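Protein SSD1 (Saccharomyces cerevisiae S288C, PDB 7AM1) binds mRNA untranslated regions and represses translation as a non-enzymatic member of the RNase II (RNR) family. Local coordinates at residues 316-321 / 420-425; 533-538 / 712-717. One frame throughout, in Å; residues are numbered along the deposited sequence.

Overall arrangement
Of the segments in contact, helix 311-321 comes first along the chain; it follows strand 298-307 in the second cold-shock part. Contact 1 closes a loop of about 100 residues when the turn at 420-425, in the RNB part, returns to this helix. Contact 2 opens only after that. It joins the loop 533-538 to helix 689-725 and closes a longer, mostly helical span. The two loops follow in series and neither nests nor crosses. In space they meet: their centres are about 10 Å apart. Gln-424 NE2 probably hydrogen-bonds Ala-713 O. The turn at 420-425 thus meets helix 689-725 as well as helix 311-321. Cold-shock and RNB parts are tied together here.

Contact 1. Residues 316-321 / 420-425; sequences DSILRD and VFMPQK. With 1PE (pentaethylene glycol), chain E.
Leu-319 and Met-422 form the close-packed centre of this contact. The methyl CE of Met-422 lies 3.8 Å from Leu-319 CD2 and also near CG of the same leucine. The methionine chain bends at its last torsion (chi3 -66°), which brings CE, rather than SD, against the end of the Leu-319 side chain. Leu-319 CD2 reaches Val-420 CG1 as well, at 4.1 Å, and these two side chains run past each other in opposite directions. Ile-318 adds a looser touch, its CG2 4.4 Å from Met-422 SD. Cut back to an alanine, Leu-319 would probably leave the Met-422 methyl and Val-420 CG1 without their apolar partner on this helix and open a gap between helix and turn. The other side is loose and polar. Lys-425, exposed at the surface, runs out extended past the leucine, NZ 4.3 Å from Leu-319 CD1. Lys-425 NZ hydrogen-bonds OH6 of a pentaethylene glycol at 3.0 Å, probably a crystallisation additive. No hydrogen bond joins the segments. The contact packs helix 311-321 of the cold-shock part against the short hairpin of strands 420-421 and 426-427 in the RNB part. Helix 689-725 touches both sides, through Gln-712 on Ile-318 and Ala-713 on Met-422.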
loop_
_atom_site.group_PDB
_atom_site.type_symbol
_atom_site.label_atom_id
_atom_site.label_comp_id
_atom_site.label_asym_id
_atom_site.label_seq_id
_atom_site.Cartn_x
_atom_site.Cartn_y
_atom_site.Cartn_z
ATOM N N ASP A 316 7.215 3.389 16.592
ATOM C CA ASP A 316 7.339 4.841 16.661
ATOM C C ASP A 316 8.079 5.378 15.443
ATOM O O ASP A 316 7.703 6.415 14.883
ATOM C CB ASP A 316 8.057 5.229 17.954
ATOM C CG ASP A 316 7.892 6.693 18.303
ATOM O OD1 ASP A 316 7.200 7.416 17.559
ATOM O OD2 ASP A 316 8.459 7.121 19.332
ATOM N N SER A 317 9.121 4.667 15.003
ATOM C CA SER A 317 9.903 5.114 13.855
ATOM C C SER A 317 9.090 5.050 12.570
ATOM O O SER A 317 9.196 5.938 11.715
ATOM C CB SER A 317 11.166 4.264 13.726
ATOM O OG SER A 317 11.833 4.533 12.507
ATOM N N ILE A 318 8.277 4.002 12.411
ATOM C CA ILE A 318 7.397 3.915 11.251
ATOM C C ILE A 318 6.427 5.086 11.236
ATOM O O ILE A 318 6.191 5.701 10.189
ATOM C CB ILE A 318 6.653 2.564 11.238
ATOM C CG1 ILE A 318 7.635 1.440 10.900
ATOM C CG2 ILE A 318 5.469 2.609 10.254
ATOM C CD1 ILE A 318 7.101 0.052 11.143
ATOM N N LEU A 319 5.856 5.420 12.394
ATOM C CA LEU A 319 4.900 6.519 12.458
ATOM C C LEU A 319 5.566 7.851 12.126
ATOM O O LEU A 319 5.042 8.633 11.322
ATOM C CB LEU A 319 4.244 6.566 13.839
ATOM C CG LEU A 319 3.199 5.484 14.126
ATOM C CD1 LEU A 319 2.832 5.477 15.600
ATOM C CD2 LEU A 319 1.953 5.686 13.274
ATOM N N ARG A 320 6.719 8.130 12.747
ATOM C CA ARG A 320 7.401 9.400 12.515
ATOM C C ARG A 320 7.879 9.520 11.075
ATOM O O ARG A 320 7.800 10.599 10.474
ATOM C CB ARG A 320 8.609 9.555 13.436
ATOM C CG ARG A 320 8.389 9.444 14.925
ATOM C CD ARG A 320 7.698 10.647 15.505
ATOM N NE ARG A 320 7.316 10.389 16.889
ATOM C CZ ARG A 320 8.140 10.545 17.925
ATOM N NH1 ARG A 320 9.380 10.973 17.731
ATOM N NH2 ARG A 320 7.725 10.287 19.155
ATOM N N ASP A 321 8.432 8.435 10.522
ATOM C CA ASP A 321 8.903 8.472 9.145
ATOM C C ASP A 321 7.768 8.800 8.197
ATOM O O ASP A 321 7.994 9.367 7.122
ATOM C CB ASP A 321 9.530 7.138 8.757
ATOM C CG ASP A 321 10.291 7.214 7.447
ATOM O OD1 ASP A 321 11.079 8.172 7.262
ATOM O OD2 ASP A 321 10.119 6.302 6.611
ATOM N N VAL A 420 -4.313 5.772 11.400
ATOM C CA VAL A 420 -3.331 4.788 10.969
ATOM C C VAL A 420 -3.677 3.457 11.615
ATOM O O VAL A 420 -3.890 3.390 12.832
ATOM C CB VAL A 420 -1.897 5.208 11.335
ATOM C CG1 VAL A 420 -0.901 4.214 10.762
ATOM C CG2 VAL A 420 -1.609 6.617 10.839
ATOM N N PHE A 421 -3.736 2.402 10.806
ATOM C CA PHE A 421 -4.047 1.063 11.288
ATOM C C PHE A 421 -2.872 0.142 10.994
ATOM O O PHE A 421 -2.519 -0.079 9.830
ATOM C CB PHE A 421 -5.337 0.547 10.653
ATOM C CG PHE A 421 -6.515 1.434 10.909
ATOM C CD1 PHE A 421 -7.286 1.272 12.047
ATOM C CD2 PHE A 421 -6.832 2.455 10.032
ATOM C CE1 PHE A 421 -8.364 2.093 12.290
ATOM C CE2 PHE A 421 -7.917 3.281 10.271
ATOM C CZ PHE A 421 -8.677 3.103 11.404
ATOM N N MET A 422 -2.259 -0.371 12.053
ATOM C CA MET A 422 -1.175 -1.329 11.984
ATOM C C MET A 422 -1.551 -2.561 12.794
ATOM O O MET A 422 -2.350 -2.464 13.730
ATOM C CB MET A 422 0.118 -0.721 12.533
ATOM C CG MET A 422 0.587 0.479 11.732
ATOM S SD MET A 422 1.854 1.453 12.552
ATOM C CE MET A 422 0.955 2.100 13.958
ATOM N N PRO A 423 -1.010 -3.734 12.459
ATOM C CA PRO A 423 -1.332 -4.917 13.274
ATOM C C PRO A 423 -1.014 -4.707 14.744
ATOM O O PRO A 423 -1.756 -5.179 15.615
ATOM C CB PRO A 423 -0.460 -6.020 12.653
ATOM C CG PRO A 423 -0.155 -5.534 11.257
ATOM C CD PRO A 423 -0.081 -4.046 11.356
ATOM N N GLN A 424 0.073 -3.988 15.035
ATOM C CA GLN A 424 0.555 -3.794 16.393
ATOM C C GLN A 424 -0.155 -2.666 17.128
ATOM O O GLN A 424 -0.186 -2.675 18.365
ATOM C CB GLN A 424 2.053 -3.463 16.394
ATOM C CG GLN A 424 2.943 -4.455 15.694
ATOM C CD GLN A 424 3.035 -4.194 14.212
ATOM O OE1 GLN A 424 2.125 -3.615 13.620
ATOM N NE2 GLN A 424 4.140 -4.608 13.602
ATOM N N LYS A 425 -0.713 -1.698 16.407
ATOM C CA LYS A 425 -1.193 -0.480 17.037
ATOM C C LYS A 425 -2.109 0.249 16.070
ATOM O O LYS A 425 -2.041 0.051 14.854
ATOM C CB LYS A 425 -0.003 0.422 17.402
ATOM C CG LYS A 425 -0.191 1.335 18.595
ATOM C CD LYS A 425 0.696 2.571 18.462
ATOM C CE LYS A 425 0.617 3.460 19.697
ATOM N NZ LYS A 425 1.609 4.575 19.665
HETATM C C15 1PE E . 4.948 2.837 19.984
HETATM O OH6 1PE E . 3.692 2.676 20.582
HETATM C C16 1PE E . 3.186 0.332 20.538
HETATM C C26 1PE E . 3.575 1.539 21.391
HETATM O OH7 1PE E . 2.041 -0.272 21.076
#

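Contact 2. Residues 533-538 / 712-717; sequences VKVDLN and QAIHLL
Val-535 meets Ile-714 at the start of this contact, after Val-533 and Lys-534 have led the chain toward the helix. The CG1 methyl of Val-535 lies 3.3 Å from Ile-714 CD1, tighter than usual carbon contact. Val-535 CG1 also meets Ile-714 CG1 at 3.5 Å. It stands anti to the backbone N (chi1 -167°), and this puts it on the isoleucine. The carbonyl of Val-535 takes a hydrogen bond from Lys-534 NZ (NZ to O 3.0 Å), with the donor tilted 30° from the carbonyl plane. At Asp-536 the backbone, not the side chain, makes the contact. Asp-536 O is 3.6 Å from Ile-714 CD1, while its CB points away from the helix and its carboxylate forms a salt bridge with Lys-532. Leu-537 then uses both backbone and side chain. Leu-537 O lies 3.4 Å from Ile-714 CG2, and Leu-537 CD1 is 3.8 Å from Leu-717 CG. The two leucines cross at about a right angle. This one methyl sits across the Leu-717 side chain, against CB, CG and CD2. Ile-714 thus packs against a valine methyl and two backbone carbonyl oxygens, with no hydrogen bond between the segments. Asn-538 turns away; its ND2 bonds Pro-751 O and its OD1 Leu-540 N. This is plain buried, mainly apolar packing of an RNB loop, between helices 523-529 and 544-568, on helix 689-725. Phe-421 of strand 420-421 packs on Val-533 and Val-535, and Leu-716 touches Glu-314, Ile-315 and Ile-318 of helix 311-321.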
loop_
_atom_site.group_PDB
_atom_site.type_symbol
_atom_site.label_atom_id
_atom_site.label_comp_id
_atom_site.label_asym_id
_atom_site.label_seq_id
_atom_site.Cartn_x
_atom_site.Cartn_y
_atom_site.Cartn_z
ATOM N N VAL A 533 -8.839 -1.382 7.981
ATOM C CA VAL A 533 -9.065 -0.980 9.364
ATOM C C VAL A 533 -8.625 -2.136 10.252
ATOM O O VAL A 533 -7.755 -1.979 11.115
ATOM C CB VAL A 533 -10.538 -0.606 9.607
ATOM C CG1 VAL A 533 -10.800 -0.371 11.091
ATOM C CG2 VAL A 533 -10.912 0.623 8.790
ATOM N N LYS A 534 -9.221 -3.309 10.047
ATOM C CA LYS A 534 -8.707 -4.539 10.641
ATOM C C LYS A 534 -7.596 -5.043 9.733
ATOM O O LYS A 534 -7.850 -5.415 8.583
ATOM C CB LYS A 534 -9.811 -5.581 10.796
ATOM C CG LYS A 534 -9.457 -6.717 11.759
ATOM C CD LYS A 534 -8.574 -7.784 11.139
ATOM C CE LYS A 534 -7.992 -8.715 12.211
ATOM N NZ LYS A 534 -6.768 -8.155 12.864
ATOM N N VAL A 535 -6.370 -5.045 10.224
ATOM C CA VAL A 535 -5.224 -5.370 9.385
ATOM C C VAL A 535 -4.914 -6.856 9.496
ATOM O O VAL A 535 -4.979 -7.448 10.579
ATOM C CB VAL A 535 -4.002 -4.515 9.768
ATOM C CG1 VAL A 535 -2.930 -4.637 8.706
ATOM C CG2 VAL A 535 -4.399 -3.052 9.948
ATOM N N ASP A 536 -4.557 -7.453 8.366
ATOM C CA ASP A 536 -4.141 -8.843 8.310
ATOM C C ASP A 536 -2.648 -8.924 8.026
ATOM O O ASP A 536 -2.064 -8.021 7.418
ATOM C CB ASP A 536 -4.898 -9.609 7.225
ATOM C CG ASP A 536 -6.388 -9.390 7.293
ATOM O OD1 ASP A 536 -6.986 -9.722 8.335
ATOM O OD2 ASP A 536 -6.956 -8.872 6.312
ATOM N N LEU A 537 -2.035 -10.013 8.489
ATOM C CA LEU A 537 -0.639 -10.274 8.162
ATOM C C LEU A 537 -0.449 -10.477 6.665
ATOM O O LEU A 537 0.653 -10.262 6.152
ATOM C CB LEU A 537 -0.152 -11.490 8.943
ATOM C CG LEU A 537 1.299 -11.524 9.415
ATOM C CD1 LEU A 537 1.652 -10.301 10.261
ATOM C CD2 LEU A 537 1.532 -12.831 10.192
ATOM N N ASN A 538 -1.496 -10.875 5.953
ATOM C CA ASN A 538 -1.438 -11.082 4.511
ATOM C C ASN A 538 -2.281 -10.011 3.832
ATOM O O ASN A 538 -3.503 -9.971 4.013
ATOM C CB ASN A 538 -1.932 -12.481 4.147
ATOM C CG ASN A 538 -1.660 -12.839 2.701
ATOM O OD1 ASN A 538 -1.413 -11.966 1.869
ATOM N ND2 ASN A 538 -1.695 -14.131 2.395
ATOM N N GLN A 712 4.335 -1.124 6.168
ATOM C CA GLN A 712 5.624 -1.252 6.839
ATOM C C GLN A 712 5.482 -2.022 8.143
ATOM O O GLN A 712 6.354 -2.820 8.501
ATOM C CB GLN A 712 6.215 0.134 7.081
ATOM C CG GLN A 712 6.825 0.747 5.828
ATOM C CD GLN A 712 7.133 2.225 5.976
ATOM O OE1 GLN A 712 7.047 2.789 7.068
ATOM N NE2 GLN A 712 7.478 2.866 4.868
ATOM N N ALA A 713 4.392 -1.781 8.874
ATOM C CA ALA A 713 4.173 -2.486 10.131
ATOM C C ALA A 713 3.800 -3.945 9.886
ATOM O O ALA A 713 4.237 -4.835 10.626
ATOM C CB ALA A 713 3.096 -1.765 10.942
ATOM N N ILE A 714 3.002 -4.216 8.852
ATOM C CA ILE A 714 2.753 -5.600 8.460
ATOM C C ILE A 714 4.067 -6.297 8.138
ATOM O O ILE A 714 4.338 -7.409 8.605
ATOM C CB ILE A 714 1.795 -5.661 7.258
ATOM C CG1 ILE A 714 0.392 -5.196 7.648
ATOM C CG2 ILE A 714 1.773 -7.066 6.688
ATOM C CD1 ILE A 714 -0.515 -4.968 6.447
ATOM N N HIS A 715 4.886 -5.660 7.297
ATOM C CA HIS A 715 6.143 -6.256 6.869
ATOM C C HIS A 715 7.021 -6.580 8.063
ATOM O O HIS A 715 7.648 -7.644 8.117
ATOM C CB HIS A 715 6.857 -5.293 5.918
ATOM C CG HIS A 715 8.218 -5.746 5.495
ATOM N ND1 HIS A 715 9.353 -5.459 6.221
ATOM C CD2 HIS A 715 8.630 -6.452 4.415
ATOM C CE1 HIS A 715 10.406 -5.976 5.612
ATOM N NE2 HIS A 715 9.994 -6.583 4.513
ATOM N N LEU A 716 7.054 -5.678 9.041
ATOM C CA LEU A 716 7.867 -5.880 10.232
ATOM C C LEU A 716 7.414 -7.119 10.993
ATOM O O LEU A 716 8.225 -7.991 11.322
ATOM C CB LEU A 716 7.788 -4.628 11.104
ATOM C CG LEU A 716 8.552 -4.567 12.419
ATOM C CD1 LEU A 716 10.058 -4.626 12.152
ATOM C CD2 LEU A 716 8.178 -3.299 13.178
ATOM N N LEU A 717 6.113 -7.218 11.274
ATOM C CA LEU A 717 5.603 -8.357 12.027
ATOM C C LEU A 717 5.694 -9.648 11.228
ATOM O O LEU A 717 5.909 -10.719 11.807
ATOM C CB LEU A 717 4.161 -8.095 12.445
ATOM C CG LEU A 717 3.496 -9.128 13.351
ATOM C CD1 LEU A 717 4.349 -9.410 14.577
ATOM C CD2 LEU A 717 2.103 -8.647 13.749
#